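Local coordinates for protein MHC class I antigen (Ctenopharyngodon idella, PDB 5H5Z) that probably presents short peptides to T cells, binding them in a groove of its heavy chain, which pairs with beta-2-microglobulin, at residues Y96-Y110 with N152-K165. Residues are numbered along the deposited sequence; the frame is centred on the assembly and turned at random.
Sequences YGCELNDDGTTQGFY and NKGYLENTCIEWLK
Cys98 holds SG between its backbone N and carbonyl carbon (chi1 56°), whereas Cys160 swings its sulfur anti to N; the two SG atoms thereby meet in a disulfide of 2.1 Å. Its S-S torsion of -88° is near the unstrained right angle. This bond ties part of helix 148-170, which forms one wall of the peptide groove, to the sheet that forms its floor. Gly108 lets the helix in close: its CA lies 5.8 Å from that of Leu156, whose CD2 reaches Gly97 O at 3.3 Å. Farther along, Ile161 CD1 packs on Thr106 CG2 at 3.7 Å, and Leu164 CD2 on Leu100 CB. Toward the peptide, the Asn152 amide lies almost flat over one face of the Tyr110 ring, planes 14° apart, with OD1 above the ring centre; Tyr96 CB covers the opposite face. Tyr155 CE2 meets Tyr96 CE1 obliquely at 3.5 Å. Tyr96 OH also bonds Tyr9 OH. Waters join strand to helix, one between Leu156 O and Gln107 O, another between Glu157 O and Thr106 OG1. Direct joining is thus a covalent bond, apolar packing and an amide-on-ring stack, while the hydroxyls of Tyr96, Tyr110 and Tyr155 all hydrogen-bond the peptide, Tyr110 OH through a polar side chain, the others through its backbone.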
# COMPACT_ATOMS: atom_id res chain seq x y z
N TYR A 96 -12.10 -4.68 6.64
CA TYR A 96 -13.25 -5.33 6.07
C TYR A 96 -13.50 -4.76 4.70
O TYR A 96 -13.03 -3.66 4.39
CB TYR A 96 -14.49 -5.18 6.96
CG TYR A 96 -14.98 -3.76 7.17
CD1 TYR A 96 -15.93 -3.19 6.31
CD2 TYR A 96 -14.52 -3.00 8.25
CE1 TYR A 96 -16.39 -1.90 6.51
CE2 TYR A 96 -14.98 -1.70 8.46
CZ TYR A 96 -15.91 -1.16 7.58
OH TYR A 96 -16.37 0.12 7.79
N GLY A 97 -14.24 -5.49 3.88
CA GLY A 97 -14.55 -4.98 2.57
C GLY A 97 -15.23 -6.00 1.69
O GLY A 97 -15.41 -7.14 2.09
N CYS A 98 -15.58 -5.56 0.49
CA CYS A 98 -16.32 -6.38 -0.45
C CYS A 98 -15.72 -6.24 -1.83
O CYS A 98 -15.06 -5.24 -2.14
CB CYS A 98 -17.80 -5.96 -0.47
SG CYS A 98 -18.11 -4.21 -0.84
N GLU A 99 -15.92 -7.24 -2.64
CA GLU A 99 -15.50 -7.21 -4.04
C GLU A 99 -16.65 -7.56 -4.95
O GLU A 99 -17.32 -8.47 -4.71
CB GLU A 99 -14.46 -8.28 -4.29
CG GLU A 99 -13.25 -8.14 -3.40
CD GLU A 99 -12.09 -9.06 -3.80
OE1 GLU A 99 -11.08 -8.50 -4.24
OE2 GLU A 99 -12.17 -10.29 -3.64
N LEU A 100 -16.75 -6.84 -6.04
CA LEU A 100 -17.67 -7.19 -7.07
C LEU A 100 -16.95 -7.64 -8.33
O LEU A 100 -16.24 -6.89 -8.88
CB LEU A 100 -18.55 -5.97 -7.37
CG LEU A 100 -19.56 -6.06 -8.49
CD1 LEU A 100 -20.61 -7.07 -8.17
CD2 LEU A 100 -20.15 -4.70 -8.67
N ASN A 101 -17.11 -8.89 -8.69
CA ASN A 101 -16.56 -9.46 -9.92
C ASN A 101 -17.42 -9.14 -11.15
O ASN A 101 -18.46 -8.66 -10.99
CB ASN A 101 -16.39 -10.96 -9.73
CG ASN A 101 -15.76 -11.30 -8.41
OD1 ASN A 101 -16.32 -12.03 -7.63
ND2 ASN A 101 -14.61 -10.75 -8.15
N ASP A 102 -16.97 -9.41 -12.39
CA ASP A 102 -17.80 -9.10 -13.57
C ASP A 102 -19.15 -9.83 -13.69
O ASP A 102 -20.12 -9.28 -14.25
CB ASP A 102 -17.08 -9.33 -14.89
CG ASP A 102 -16.05 -8.25 -15.23
OD1 ASP A 102 -16.32 -7.08 -14.91
OD2 ASP A 102 -15.00 -8.61 -15.82
N ASP A 103 -19.19 -11.07 -13.23
CA ASP A 103 -20.38 -11.88 -13.33
C ASP A 103 -21.42 -11.40 -12.34
O ASP A 103 -22.50 -11.94 -12.28
CB ASP A 103 -20.04 -13.34 -13.10
CG ASP A 103 -18.98 -13.57 -11.96
OD1 ASP A 103 -18.92 -12.73 -11.08
OD2 ASP A 103 -18.21 -14.53 -11.94
N GLY A 104 -21.10 -10.35 -11.62
CA GLY A 104 -21.96 -9.87 -10.61
C GLY A 104 -21.87 -10.69 -9.38
O GLY A 104 -22.62 -10.45 -8.49
N THR A 105 -20.91 -11.62 -9.30
CA THR A 105 -20.71 -12.31 -8.03
C THR A 105 -19.92 -11.45 -7.08
O THR A 105 -19.24 -10.58 -7.47
CB THR A 105 -20.03 -13.66 -8.12
OG1 THR A 105 -18.72 -13.48 -8.57
CG2 THR A 105 -20.70 -14.58 -9.01
N THR A 106 -20.11 -11.69 -5.80
CA THR A 106 -19.53 -10.85 -4.80
C THR A 106 -18.74 -11.68 -3.75
O THR A 106 -19.02 -12.81 -3.54
CB THR A 106 -20.60 -10.00 -4.07
OG1 THR A 106 -21.46 -10.86 -3.34
CG2 THR A 106 -21.42 -9.20 -5.04
N GLN A 107 -17.76 -11.06 -3.15
CA GLN A 107 -17.00 -11.66 -2.06
C GLN A 107 -16.92 -10.61 -0.97
O GLN A 107 -17.16 -9.43 -1.22
CB GLN A 107 -15.60 -12.07 -2.52
CG GLN A 107 -15.54 -13.09 -3.64
CD GLN A 107 -15.64 -14.53 -3.16
OE1 GLN A 107 -15.38 -14.84 -1.99
NE2 GLN A 107 -16.01 -15.43 -4.06
N GLY A 108 -16.58 -11.02 0.25
CA GLY A 108 -16.37 -10.08 1.33
C GLY A 108 -15.64 -10.71 2.50
O GLY A 108 -15.64 -11.93 2.65
N PHE A 109 -15.02 -9.86 3.32
CA PHE A 109 -14.27 -10.32 4.49
C PHE A 109 -14.44 -9.33 5.65
O PHE A 109 -14.76 -8.16 5.43
CB PHE A 109 -12.78 -10.47 4.15
CG PHE A 109 -12.12 -9.18 3.76
CD1 PHE A 109 -12.23 -8.68 2.46
CD2 PHE A 109 -11.38 -8.45 4.70
CE1 PHE A 109 -11.63 -7.49 2.11
CE2 PHE A 109 -10.77 -7.26 4.34
CZ PHE A 109 -10.89 -6.78 3.05
N TYR A 110 -14.21 -9.82 6.87
CA TYR A 110 -14.30 -8.99 8.07
C TYR A 110 -13.35 -9.59 9.11
O TYR A 110 -13.55 -10.73 9.55
CB TYR A 110 -15.75 -8.96 8.59
CG TYR A 110 -16.25 -7.58 8.98
CD1 TYR A 110 -15.72 -6.90 10.09
CD2 TYR A 110 -17.27 -6.96 8.25
CE1 TYR A 110 -16.17 -5.64 10.44
CE2 TYR A 110 -17.73 -5.70 8.60
CZ TYR A 110 -17.18 -5.05 9.69
OH TYR A 110 -17.64 -3.80 10.04
N ASN A 152 -22.79 -8.05 10.03
CA ASN A 152 -21.61 -7.87 9.19
C ASN A 152 -21.81 -8.46 7.80
O ASN A 152 -21.48 -7.82 6.81
CB ASN A 152 -20.39 -8.49 9.87
CG ASN A 152 -19.84 -7.66 11.02
OD1 ASN A 152 -18.79 -7.98 11.55
ND2 ASN A 152 -20.54 -6.59 11.41
N LYS A 153 -22.34 -9.68 7.74
CA LYS A 153 -22.70 -10.31 6.46
C LYS A 153 -23.71 -9.47 5.68
O LYS A 153 -23.56 -9.28 4.46
CB LYS A 153 -23.24 -11.73 6.69
CG LYS A 153 -23.74 -12.45 5.44
CD LYS A 153 -24.47 -13.73 5.82
CE LYS A 153 -25.13 -14.40 4.62
NZ LYS A 153 -24.14 -15.07 3.74
N GLY A 154 -24.74 -8.96 6.37
CA GLY A 154 -25.71 -8.06 5.75
C GLY A 154 -25.04 -6.84 5.13
O GLY A 154 -25.32 -6.48 3.97
N TYR A 155 -24.16 -6.20 5.90
CA TYR A 155 -23.39 -5.07 5.39
C TYR A 155 -22.53 -5.43 4.17
O TYR A 155 -22.55 -4.73 3.15
CB TYR A 155 -22.49 -4.47 6.49
CG TYR A 155 -21.51 -3.47 5.92
CD1 TYR A 155 -21.89 -2.15 5.67
CD2 TYR A 155 -20.21 -3.87 5.57
CE1 TYR A 155 -21.00 -1.25 5.11
CE2 TYR A 155 -19.32 -2.97 5.01
CZ TYR A 155 -19.71 -1.67 4.79
OH TYR A 155 -18.82 -0.78 4.24
N LEU A 156 -21.78 -6.53 4.27
CA LEU A 156 -20.85 -6.91 3.20
C LEU A 156 -21.54 -7.23 1.88
O LEU A 156 -21.08 -6.82 0.81
CB LEU A 156 -19.98 -8.10 3.62
CG LEU A 156 -18.93 -7.86 4.71
CD1 LEU A 156 -18.29 -9.19 5.11
CD2 LEU A 156 -17.88 -6.86 4.27
N GLU A 157 -22.65 -7.95 1.96
CA GLU A 157 -23.33 -8.45 0.77
C GLU A 157 -24.31 -7.44 0.17
O GLU A 157 -24.69 -7.55 -0.99
CB GLU A 157 -24.04 -9.77 1.07
CG GLU A 157 -23.08 -10.88 1.46
CD GLU A 157 -23.76 -12.20 1.75
OE1 GLU A 157 -25.00 -12.26 1.76
OE2 GLU A 157 -23.03 -13.19 1.98
N ASN A 158 -24.71 -6.45 0.96
CA ASN A 158 -25.70 -5.48 0.50
C ASN A 158 -25.16 -4.06 0.49
O ASN A 158 -24.76 -3.56 -0.55
CB ASN A 158 -26.99 -5.60 1.32
CG ASN A 158 -27.57 -7.01 1.29
OD1 ASN A 158 -27.38 -7.79 2.22
ND2 ASN A 158 -28.26 -7.33 0.21
N THR A 159 -25.11 -3.44 1.67
CA THR A 159 -24.67 -2.05 1.82
C THR A 159 -23.32 -1.76 1.14
O THR A 159 -23.18 -0.78 0.38
CB THR A 159 -24.58 -1.68 3.31
OG1 THR A 159 -25.80 -2.07 3.96
CG2 THR A 159 -24.33 -0.19 3.50
N CYS A 160 -22.33 -2.60 1.42
CA CYS A 160 -20.98 -2.46 0.86
C CYS A 160 -20.99 -2.47 -0.68
O CYS A 160 -20.38 -1.60 -1.32
CB CYS A 160 -20.06 -3.56 1.41
SG CYS A 160 -18.30 -3.36 1.03
N ILE A 161 -21.67 -3.46 -1.25
CA ILE A 161 -21.76 -3.62 -2.71
C ILE A 161 -22.55 -2.48 -3.35
O ILE A 161 -22.19 -1.97 -4.41
CB ILE A 161 -22.34 -5.01 -3.08
CG1 ILE A 161 -21.34 -6.13 -2.73
CG2 ILE A 161 -22.77 -5.09 -4.54
CD1 ILE A 161 -20.04 -6.12 -3.53
N GLU A 162 -23.63 -2.06 -2.70
CA GLU A 162 -24.45 -0.96 -3.21
C GLU A 162 -23.61 0.32 -3.36
O GLU A 162 -23.66 1.01 -4.40
CB GLU A 162 -25.66 -0.72 -2.30
CG GLU A 162 -26.69 -1.84 -2.35
CD GLU A 162 -27.63 -1.84 -1.17
OE1 GLU A 162 -27.81 -0.78 -0.53
OE2 GLU A 162 -28.20 -2.91 -0.87
N TRP A 163 -22.80 0.60 -2.34
CA TRP A 163 -21.93 1.77 -2.35
C TRP A 163 -20.74 1.60 -3.29
O TRP A 163 -20.37 2.55 -3.98
CB TRP A 163 -21.48 2.13 -0.93
CG TRP A 163 -22.52 2.91 -0.20
CD1 TRP A 163 -23.41 2.43 0.72
CD2 TRP A 163 -22.80 4.30 -0.34
NE1 TRP A 163 -24.24 3.44 1.16
CE2 TRP A 163 -23.88 4.60 0.52
CE3 TRP A 163 -22.24 5.33 -1.12
CZ2 TRP A 163 -24.41 5.89 0.63
CZ3 TRP A 163 -22.78 6.61 -1.01
CH2 TRP A 163 -23.85 6.88 -0.14
N LEU A 164 -20.16 0.41 -3.33
CA LEU A 164 -19.09 0.13 -4.29
C LEU A 164 -19.56 0.45 -5.71
O LEU A 164 -18.87 1.15 -6.46
CB LEU A 164 -18.61 -1.32 -4.18
CG LEU A 164 -17.59 -1.77 -5.24
CD1 LEU A 164 -16.35 -0.89 -5.27
CD2 LEU A 164 -17.22 -3.22 -5.01
N LYS A 165 -20.74 -0.03 -6.08
CA LYS A 165 -21.32 0.27 -7.40
C LYS A 165 -21.41 1.78 -7.68
O LYS A 165 -21.10 2.24 -8.78
CB LYS A 165 -22.67 -0.43 -7.58
CG LYS A 165 -22.55 -1.94 -7.73
CD LYS A 165 -23.91 -2.62 -7.78
CE LYS A 165 -23.75 -4.12 -7.98
NZ LYS A 165 -24.98 -4.87 -7.63
O HOH W 1 -23.92 -9.75 -2.63
O HOH W 2 -19.90 -8.92 -0.57